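Local coordinates for protein HIAXHD3 (Humicola insolens, PDB 3ZXK) that hydrolyses terminal arabinofuranosyl side chains, probably from xylan, as a family 43 glycoside hydrolase whose engineered active site also gives endo-xylanase activity, at residues A[332-336]-A[370-375]; A[383-389]-A[524-530]. All coordinates share one frame; numbering follows the deposited sequence.

Contact 1 of 2, residues A[332-336]-A[370-375]; sequences HWEWN and NTLTRR
W333 is sandwiched between R374 on one face of its indole and L372 on the other. The CD methylene of R374 lies over one face of W333, 3.5 Å from the centroid of its six-membered ring, and the guanidinium follows, making a cation-pi contact with CZ 4.6 Å from that centroid. The guanidinium stands nearly upright on the indole, its plane turned 82° against the ring, and the edge that carries NH1 faces the indole. The side chain can do this because chi1 (64°) sets CG between the backbone N and carbonyl carbon, and a bend at chi3 folds the end back; the CB of H332 then covers a guanidinium face. From the opposite face L372 offers CD2 to W333, while its other methyl, CD1, sits over the centre of the W335 six-membered ring at 3.6 Å. A branched leucine thus serves two tryptophans. At its polar edge, W333 NE1 hydrogen-bonds to D322 OD2.

Towards the other face of the sheet, E334 OE2 takes a salt bridge from R375 NH2 (2.9 Å) and a hydrogen bond from H58 NE2; R375 NE is held by the carbonyl O of D16. The carbonyl O of E334 accepts from both T373 N and T373 OG1 (2.8 Å), which arrive from opposite faces of its plane. This pairing of E334 with T373 and of W335 with L372 is that of neighbouring antiparallel strands in a sheet of the concanavalin A-like beta-sandwich.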
ATOM      1  N   HIS A 332      -5.531  -5.308  -6.899  1.00  5.55           N
ATOM      2  CA  HIS A 332      -4.476  -5.846  -6.018  1.00  5.07           C
ATOM      3  C   HIS A 332      -3.064  -5.721  -6.571  1.00  4.67           C
ATOM      4  O   HIS A 332      -2.085  -5.797  -5.815  1.00  5.69           O
ATOM      5  CB  HIS A 332      -4.742  -7.316  -5.697  1.00  5.49           C
ATOM      6  CG  HIS A 332      -6.037  -7.548  -4.994  1.00  6.44           C
ATOM      7  ND1 HIS A 332      -6.199  -7.333  -3.673  1.00  6.71           N
ATOM      8  CD2 HIS A 332      -7.272  -7.947  -5.483  1.00  7.03           C
ATOM      9  CE1 HIS A 332      -7.467  -7.568  -3.338  1.00  7.28           C
ATOM     10  NE2 HIS A 332      -8.130  -7.941  -4.448  1.00  6.58           N
ATOM     11  N   TRP A 333      -2.918  -5.518  -7.877  1.00  4.26           N
ATOM     12  CA  TRP A 333      -1.588  -5.540  -8.496  1.00  3.88           C
ATOM     13  C   TRP A 333      -0.990  -4.184  -8.644  1.00  4.18           C
ATOM     14  O   TRP A 333      -1.689  -3.205  -8.989  1.00  4.55           O
ATOM     15  CB  TRP A 333      -1.671  -6.149  -9.874  1.00  4.57           C
ATOM     16  CG  TRP A 333      -2.103  -7.582  -9.885  1.00  4.80           C
ATOM     17  CD1 TRP A 333      -3.337  -8.099 -10.284  1.00  5.64           C
ATOM     18  CD2 TRP A 333      -1.281  -8.738  -9.555  1.00  5.50           C
ATOM     19  NE1 TRP A 333      -3.331  -9.481 -10.199  1.00  7.72           N
ATOM     20  CE2 TRP A 333      -2.120  -9.917  -9.750  1.00  6.32           C
ATOM     21  CE3 TRP A 333       0.017  -8.907  -9.102  1.00  6.01           C
ATOM     22  CZ2 TRP A 333      -1.641 -11.211  -9.527  1.00  8.32           C
ATOM     23  CZ3 TRP A 333       0.492 -10.206  -8.883  1.00  8.20           C
ATOM     24  CH2 TRP A 333      -0.328 -11.333  -9.090  1.00  9.32           C
ATOM     25  N   GLU A 334       0.319  -4.126  -8.385  1.00  3.40           N
ATOM     26  CA  GLU A 334       1.108  -2.915  -8.620  1.00  3.62           C
ATOM     27  C   GLU A 334       2.481  -3.292  -9.110  1.00  3.03           C
ATOM     28  O   GLU A 334       3.117  -4.223  -8.583  1.00  3.69           O
ATOM     29  CB  GLU A 334       1.270  -2.088  -7.326  1.00  4.45           C
ATOM     30  CG  GLU A 334      -0.020  -1.472  -6.757  1.00  5.24           C
ATOM     31  CD  GLU A 334       0.029  -1.088  -5.289  1.00  6.05           C
ATOM     32  OE1 GLU A 334       1.103  -1.130  -4.634  1.00  7.92           O
ATOM     33  OE2 GLU A 334      -1.044  -0.715  -4.758  1.00  7.80           O
ATOM     34  N   TRP A 335       2.959  -2.577 -10.114  1.00  2.83           N
ATOM     35  CA  TRP A 335       4.295  -2.812 -10.630  1.00  2.88           C
ATOM     36  C   TRP A 335       5.343  -2.205  -9.728  1.00  2.98           C
ATOM     37  O   TRP A 335       5.056  -1.236  -9.036  1.00  3.36           O
ATOM     38  CB  TRP A 335       4.430  -2.147 -11.979  1.00  3.18           C
ATOM     39  CG  TRP A 335       3.480  -2.604 -13.040  1.00  3.10           C
ATOM     40  CD1 TRP A 335       2.317  -1.978 -13.464  1.00  3.93           C
ATOM     41  CD2 TRP A 335       3.656  -3.759 -13.915  1.00  3.29           C
ATOM     42  NE1 TRP A 335       1.740  -2.687 -14.498  1.00  4.22           N
ATOM     43  CE2 TRP A 335       2.497  -3.769 -14.809  1.00  3.71           C
ATOM     44  CE3 TRP A 335       4.601  -4.794 -14.005  1.00  3.42           C
ATOM     45  CZ2 TRP A 335       2.336  -4.736 -15.786  1.00  4.15           C
ATOM     46  CZ3 TRP A 335       4.425  -5.772 -14.988  1.00  3.26           C
ATOM     47  CH2 TRP A 335       3.311  -5.739 -15.862  1.00  3.71           C
ATOM     48  N   ASN A 336       6.558  -2.764  -9.728  1.00  3.06           N
ATOM     49  CA  ASN A 336       7.718  -2.118  -9.107  1.00  3.23           C
ATOM     50  C   ASN A 336       8.223  -1.021 -10.066  1.00  3.19           C
ATOM     51  O   ASN A 336       8.772  -1.331 -11.112  1.00  3.40           O
ATOM     52  CB  ASN A 336       8.807  -3.162  -8.840  1.00  3.56           C
ATOM     53  CG  ASN A 336      10.124  -2.519  -8.465  1.00  3.99           C
ATOM     54  OD1 ASN A 336      10.134  -1.460  -7.841  1.00  4.70           O
ATOM     55  ND2 ASN A 336      11.230  -3.126  -8.864  1.00  4.57           N
ATOM     56  N   ASN A 370       9.095  -4.057 -15.053  1.00  3.81           N
ATOM     57  CA  ASN A 370       7.942  -4.949 -15.216  1.00  3.83           C
ATOM     58  C   ASN A 370       7.936  -6.146 -14.281  1.00  3.84           C
ATOM     59  O   ASN A 370       7.511  -7.217 -14.638  1.00  5.01           O
ATOM     60  CB  ASN A 370       7.742  -5.377 -16.703  1.00  4.20           C
ATOM     61  CG  ASN A 370       7.290  -4.214 -17.582  1.00  4.86           C
ATOM     62  OD1 ASN A 370       7.383  -3.042 -17.187  1.00  4.99           O
ATOM     63  ND2 ASN A 370       6.788  -4.523 -18.768  1.00  4.78           N
ATOM     64  N   THR A 371       8.367  -5.937 -13.043  1.00  3.44           N
ATOM     65  CA  THR A 371       8.062  -6.863 -11.959  1.00  3.24           C
ATOM     66  C   THR A 371       6.691  -6.490 -11.360  1.00  3.48           C
ATOM     67  O   THR A 371       6.499  -5.373 -10.912  1.00  3.41           O
ATOM     68  CB  THR A 371       9.201  -6.860 -10.921  1.00  3.77           C
ATOM     69  OG1 THR A 371      10.403  -7.289 -11.546  1.00  4.09           O
ATOM     70  CG2 THR A 371       8.893  -7.799  -9.742  1.00  4.04           C
ATOM     71  N   LEU A 372       5.750  -7.431 -11.394  1.00  3.11           N
ATOM     72  CA  LEU A 372       4.361  -7.179 -10.978  1.00  3.11           C
ATOM     73  C   LEU A 372       4.210  -7.743  -9.577  1.00  3.57           C
ATOM     74  O   LEU A 372       4.534  -8.912  -9.344  1.00  4.29           O
ATOM     75  CB  LEU A 372       3.406  -7.895 -11.912  1.00  3.72           C
ATOM     76  CG  LEU A 372       1.918  -7.529 -11.736  1.00  4.24           C
ATOM     77  CD1 LEU A 372       1.565  -6.091 -12.120  1.00  4.49           C
ATOM     78  CD2 LEU A 372       0.988  -8.474 -12.499  1.00  5.43           C
ATOM     79  N   THR A 373       3.715  -6.926  -8.656  1.00  3.52           N
ATOM     80  CA  THR A 373       3.693  -7.294  -7.236  1.00  4.18           C
ATOM     81  C   THR A 373       2.312  -7.161  -6.610  1.00  3.82           C
ATOM     82  O   THR A 373       1.388  -6.486  -7.145  1.00  4.16           O
ATOM     83  CB  THR A 373       4.704  -6.468  -6.405  1.00  4.57           C
ATOM     84  OG1 THR A 373       4.230  -5.130  -6.219  1.00  5.18           O
ATOM     85  CG2 THR A 373       6.099  -6.446  -7.074  1.00  6.03           C
ATOM     86  N   ARG A 374       2.171  -7.781  -5.453  1.00  3.96           N
ATOM     87  CA  ARG A 374       0.967  -7.640  -4.663  1.00  4.20           C
ATOM     88  C   ARG A 374       1.247  -7.954  -3.198  1.00  4.60           C
ATOM     89  O   ARG A 374       2.210  -8.638  -2.872  1.00  4.32           O
ATOM     90  CB  ARG A 374      -0.193  -8.469  -5.207  1.00  5.00           C
ATOM     91  CG  ARG A 374       0.055  -9.971  -5.166  1.00  6.19           C
ATOM     92  CD  ARG A 374      -1.053 -10.689  -5.912  1.00  8.14           C
ATOM     93  NE  ARG A 374      -2.278 -10.773  -5.127  1.00  9.80           N
ATOM     94  CZ  ARG A 374      -3.501 -10.818  -5.652  1.00 10.70           C
ATOM     95  NH1 ARG A 374      -3.675 -10.727  -6.968  1.00 11.17           N
ATOM     96  NH2 ARG A 374      -4.555 -10.932  -4.865  1.00 11.96           N
ATOM     97  N   ARG A 375       0.396  -7.416  -2.337  1.00  4.59           N
ATOM     98  CA  ARG A 375       0.551  -7.516  -0.872  1.00  4.98           C
ATOM     99  C   ARG A 375       0.303  -8.927  -0.389  1.00  5.03           C
ATOM    100  O   ARG A 375      -0.542  -9.620  -0.927  1.00  6.44           O
ATOM    101  CB  ARG A 375      -0.397  -6.551  -0.164  1.00  5.12           C
ATOM    102  CG  ARG A 375      -0.061  -5.113  -0.467  1.00  5.38           C
ATOM    103  CD  ARG A 375      -1.202  -4.186  -0.081  1.00  5.62           C
ATOM    104  NE  ARG A 375      -0.891  -2.800  -0.435  1.00  6.34           N
ATOM    105  CZ  ARG A 375      -0.997  -2.287  -1.669  1.00  6.02           C
ATOM    106  NH1 ARG A 375      -1.469  -3.032  -2.688  1.00  6.57           N
ATOM    107  NH2 ARG A 375      -0.700  -0.995  -1.868  1.00  6.38           N
TER
HETATM  108  O   HOH W   1      -1.955  -5.868  -3.120  1.00  5.54           O
HETATM  109  O   HOH W   2      12.251  -5.542 -10.527  1.00  4.18           O
HETATM  110  O   HOH W   3       9.888  -3.800 -11.902  1.00  4.47           O
HETATM  111  O   HOH W   4       8.769  -1.409 -13.954  1.00  4.88           O

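Contact 2 of 2, residues A[383-389]-A[524-530]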
ATOM      1  N   GLY A 383       1.513 -17.881  -1.949  1.00  5.59           N
ATOM      2  CA  GLY A 383       1.189 -17.269  -3.246  1.00  5.72           C
ATOM      3  C   GLY A 383       1.655 -18.196  -4.354  1.00  6.45           C
ATOM      4  O   GLY A 383       2.821 -18.616  -4.382  1.00  6.62           O
ATOM      5  N   ILE A 384       0.752 -18.541  -5.263  1.00  6.76           N
ATOM      6  CA  ILE A 384       1.046 -19.483  -6.338  1.00  7.56           C
ATOM      7  C   ILE A 384       0.847 -18.831  -7.707  1.00  6.95           C
ATOM      8  O   ILE A 384      -0.239 -18.335  -8.020  1.00  7.41           O
ATOM      9  CB  ILE A 384       0.169 -20.732  -6.225  1.00  8.81           C
ATOM     10  CG1 ILE A 384       0.330 -21.351  -4.831  1.00 10.07           C
ATOM     11  CG2 ILE A 384       0.481 -21.747  -7.339  1.00 10.10           C
ATOM     12  CD1 ILE A 384      -0.505 -22.589  -4.642  1.00 14.18           C
ATOM     13  N   PHE A 385       1.912 -18.795  -8.497  1.00  6.75           N
ATOM     14  CA  PHE A 385       1.885 -18.315  -9.874  1.00  6.79           C
ATOM     15  C   PHE A 385       1.923 -19.493 -10.833  1.00  6.70           C
ATOM     16  O   PHE A 385       2.711 -20.429 -10.653  1.00  7.91           O
ATOM     17  CB  PHE A 385       3.086 -17.416 -10.152  1.00  7.53           C
ATOM     18  CG  PHE A 385       3.029 -16.070  -9.477  1.00  8.98           C
ATOM     19  CD1 PHE A 385       2.372 -14.991 -10.091  1.00  9.30           C
ATOM     20  CD2 PHE A 385       3.641 -15.876  -8.236  1.00  9.78           C
ATOM     21  CE1 PHE A 385       2.354 -13.749  -9.473  1.00  8.89           C
ATOM     22  CE2 PHE A 385       3.623 -14.635  -7.631  1.00 10.98           C
ATOM     23  CZ  PHE A 385       2.983 -13.572  -8.243  1.00 11.23           C
ATOM     24  N   ARG A 386       1.091 -19.438 -11.866  1.00  6.63           N
ATOM     25  CA  ARG A 386       1.030 -20.466 -12.895  1.00  7.38           C
ATOM     26  C   ARG A 386       1.508 -19.821 -14.206  1.00  7.49           C
ATOM     27  O   ARG A 386       0.962 -18.793 -14.620  1.00  7.34           O
ATOM     28  CB  ARG A 386      -0.406 -20.992 -12.999  1.00  8.39           C
ATOM     29  CG  ARG A 386      -0.581 -22.142 -13.970  1.00 10.23           C
ATOM     30  CD  ARG A 386      -2.043 -22.413 -14.230  1.00 12.72           C
ATOM     31  NE  ARG A 386      -2.214 -23.554 -15.111  1.00 15.61           N
ATOM     32  CZ  ARG A 386      -3.390 -24.097 -15.384  1.00 17.91           C
ATOM     33  NH1 ARG A 386      -4.499 -23.604 -14.837  1.00 24.49           N
ATOM     34  NH2 ARG A 386      -3.457 -25.140 -16.193  1.00 21.67           N
ATOM     35  N   LEU A 387       2.558 -20.383 -14.809  1.00  7.77           N
ATOM     36  CA  LEU A 387       3.222 -19.776 -15.983  1.00  6.93           C
ATOM     37  C   LEU A 387       3.382 -20.717 -17.147  1.00  6.84           C
ATOM     38  O   LEU A 387       3.491 -21.939 -16.961  1.00  7.75           O
ATOM     39  CB  LEU A 387       4.598 -19.208 -15.621  1.00  7.76           C
ATOM     40  CG  LEU A 387       4.613 -18.118 -14.547  1.00 11.08           C
ATOM     41  CD1 LEU A 387       4.875 -18.728 -13.181  1.00 11.72           C
ATOM     42  CD2 LEU A 387       5.666 -17.094 -14.911  1.00 15.03           C
ATOM     43  N   ASP A 388       3.364 -20.152 -18.350  1.00  7.20           N
ATOM     44  CA  ASP A 388       3.868 -20.837 -19.542  1.00  7.38           C
ATOM     45  C   ASP A 388       5.193 -20.139 -19.940  1.00  6.74           C
ATOM     46  O   ASP A 388       5.188 -18.955 -20.291  1.00  8.06           O
ATOM     47  CB  ASP A 388       2.829 -20.736 -20.656  1.00  8.15           C
ATOM     48  CG  ASP A 388       3.290 -21.307 -22.007  1.00  8.80           C
ATOM     49  OD1 ASP A 388       4.487 -21.648 -22.209  1.00  9.18           O
ATOM     50  OD2 ASP A 388       2.419 -21.375 -22.909  1.00 14.41           O
ATOM     51  N   VAL A 389       6.315 -20.849 -19.865  1.00  6.09           N
ATOM     52  CA  VAL A 389       7.617 -20.199 -20.062  1.00  5.31           C
ATOM     53  C   VAL A 389       8.331 -20.635 -21.353  1.00  5.60           C
ATOM     54  O   VAL A 389       9.538 -20.425 -21.521  1.00  6.20           O
ATOM     55  CB  VAL A 389       8.572 -20.390 -18.850  1.00  5.88           C
ATOM     56  CG1 VAL A 389       7.948 -19.828 -17.564  1.00  5.73           C
ATOM     57  CG2 VAL A 389       8.954 -21.849 -18.683  1.00  6.32           C
ATOM     58  N   VAL A 524       7.231 -14.599 -21.259  1.00  4.97           N
ATOM     59  CA  VAL A 524       6.500 -15.613 -20.567  1.00  4.86           C
ATOM     60  C   VAL A 524       5.043 -15.207 -20.489  1.00  4.51           C
ATOM     61  O   VAL A 524       4.701 -14.031 -20.641  1.00  4.85           O
ATOM     62  CB  VAL A 524       7.086 -15.891 -19.154  1.00  4.82           C
ATOM     63  CG1 VAL A 524       8.572 -16.262 -19.234  1.00  5.96           C
ATOM     64  CG2 VAL A 524       6.849 -14.730 -18.218  1.00  4.85           C
ATOM     65  N   LYS A 525       4.181 -16.185 -20.209  1.00  4.88           N
ATOM     66  CA  LYS A 525       2.782 -15.906 -20.003  1.00  4.74           C
ATOM     67  C   LYS A 525       2.452 -16.288 -18.565  1.00  5.32           C
ATOM     68  O   LYS A 525       2.699 -17.436 -18.149  1.00  6.50           O
ATOM     69  CB  LYS A 525       1.913 -16.730 -20.981  1.00  5.38           C
ATOM     70  CG  LYS A 525       0.396 -16.495 -20.808  1.00  5.89           C
ATOM     71  CD  LYS A 525      -0.444 -17.092 -21.935  1.00  9.05           C
ATOM     72  CE  LYS A 525      -0.380 -18.603 -21.990  1.00 11.94           C
ATOM     73  NZ  LYS A 525      -1.253 -19.108 -23.084  1.00 16.63           N
ATOM     74  N   VAL A 526       1.891 -15.347 -17.825  1.00  5.43           N
ATOM     75  CA  VAL A 526       1.390 -15.636 -16.496  1.00  5.32           C
ATOM     76  C   VAL A 526      -0.070 -16.015 -16.640  1.00  5.78           C
ATOM     77  O   VAL A 526      -0.904 -15.188 -17.020  1.00  5.58           O
ATOM     78  CB  VAL A 526       1.564 -14.433 -15.552  1.00  5.49           C
ATOM     79  CG1 VAL A 526       1.376 -14.886 -14.128  1.00  7.11           C
ATOM     80  CG2 VAL A 526       2.956 -13.831 -15.724  1.00  6.05           C
ATOM     81  N   LYS A 527      -0.382 -17.280 -16.400  1.00  6.20           N
ATOM     82  CA  LYS A 527      -1.742 -17.749 -16.580  1.00  7.00           C
ATOM     83  C   LYS A 527      -2.611 -17.437 -15.390  1.00  7.05           C
ATOM     84  O   LYS A 527      -3.799 -17.191 -15.543  1.00  9.27           O
ATOM     85  CB  LYS A 527      -1.793 -19.248 -16.833  1.00  7.13           C
ATOM     86  CG  LYS A 527      -0.998 -19.706 -18.049  1.00  8.88           C
ATOM     87  CD  LYS A 527      -1.318 -21.172 -18.260  1.00 11.75           C
ATOM     88  CE  LYS A 527      -0.156 -21.911 -18.868  1.00 12.06           C
ATOM     89  NZ  LYS A 527      -0.452 -23.367 -18.791  1.00 12.91           N
ATOM     90  N   GLY A 528      -2.047 -17.414 -14.192  1.00  6.76           N
ATOM     91  CA  GLY A 528      -2.885 -17.241 -13.028  1.00  7.23           C
ATOM     92  C   GLY A 528      -2.084 -16.995 -11.777  1.00  5.91           C
ATOM     93  O   GLY A 528      -0.893 -17.275 -11.703  1.00  6.48           O
ATOM     94  N   PHE A 529      -2.783 -16.496 -10.766  1.00  5.35           N
ATOM     95  CA  PHE A 529      -2.207 -16.318  -9.434  1.00  4.82           C
ATOM     96  C   PHE A 529      -3.306 -16.676  -8.437  1.00  4.62           C
ATOM     97  O   PHE A 529      -4.473 -16.288  -8.606  1.00  5.55           O
ATOM     98  CB  PHE A 529      -1.789 -14.867  -9.156  1.00  5.23           C
ATOM     99  CG  PHE A 529      -1.387 -14.638  -7.702  1.00  5.39           C
ATOM    100  CD1 PHE A 529      -0.098 -14.970  -7.236  1.00  4.80           C
ATOM    101  CD2 PHE A 529      -2.322 -14.194  -6.778  1.00  5.02           C
ATOM    102  CE1 PHE A 529       0.258 -14.763  -5.883  1.00  5.06           C
ATOM    103  CE2 PHE A 529      -1.971 -14.017  -5.426  1.00  5.50           C
ATOM    104  CZ  PHE A 529      -0.695 -14.320  -4.978  1.00  4.78           C
ATOM    105  N   LYS A 530      -2.923 -17.342  -7.356  1.00  4.66           N
ATOM    106  CA  LYS A 530      -3.840 -17.608  -6.248  1.00  5.11           C
ATOM    107  C   LYS A 530      -3.099 -17.426  -4.930  1.00  5.34           C
ATOM    108  O   LYS A 530      -1.983 -17.933  -4.791  1.00  5.55           O
ATOM    109  CB  LYS A 530      -4.389 -19.062  -6.350  1.00  6.20           C
ATOM    110  CG  LYS A 530      -5.268 -19.477  -5.190  1.00  8.00           C
ATOM    111  CD  LYS A 530      -6.668 -18.898  -5.338  1.00  8.42           C
ATOM    112  CE  LYS A 530      -7.673 -19.490  -4.334  1.00  7.98           C
ATOM    113  NZ  LYS A 530      -7.278 -19.152  -2.922  1.00  9.35           N
TER
HETATM  114  O   HOH W   5      -0.241 -21.619 -22.691  1.00 22.65           O
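Two first torsions bring the phenyl rings of F385 and F529 together: chi1 of F385 (-71°) turns CG beside its own backbone N, whereas in F529 CG is anti to the backbone N (171°). The rings meet edge-to-face, with centroids 4.8 Å apart and planes at 56°; CD1 of F529 is poised above the centre of the F385 ring, 3.5 Å from its CZ. Aromatic residues suit this non-hydrogen-bonded pair because both lie on the buried face of the sheet, where L387, V526 and V524 continue the apolar layer and V512 of the opposing strand 509-516 packs against F385 and L387. Such an apolar inner face, set against a second antiparallel sheet, is the build of a concanavalin A-like beta-sandwich.

Between R386 and L387 the register slips by one residue in a classic beta bulge, K527 and G528 both facing R386. The carbonyl O of R386 accepts from K527 N at 2.7 Å and more weakly from G528 N at 3.3 Å, while R386 N returns a bond to G528 O. On the face of I384, R386, D388 and K525, the long polar chains of R386 and K525 suit partly exposed positions. R386 NE and K527 NZ lie 4.1 Å apart because both make salt bridges with the carboxylate of D456, which draws the two cations together. Further along, D388 OD2 and K525 NZ stand 4.3 Å apart, beyond a salt bridge, and a water bridges them, accepting from NZ and donating to OD2; R390 supplies the direct salt bridge to D388.

After the family 43 glycoside hydrolase region, the chain runs through 332-336, and contact 1 closes when 370-375 returns beside it after 33 residues. Soon afterwards strand 380-388 follows strand 372-375 in the opposing sheet, so the chain crosses from one layer of the sandwich to the other. Contact 2 then closes a loop of 134 residues when 524-530, close to the C terminus, pairs with 383-389. The two loops are in series, neither enclosing the other. Their centres lie 14 Å apart, and they meet in the core between the sheets: W333 CH2 packs 3.6 Å from F385 CE1, and R374 NE 3.3 Å from F529 CE2.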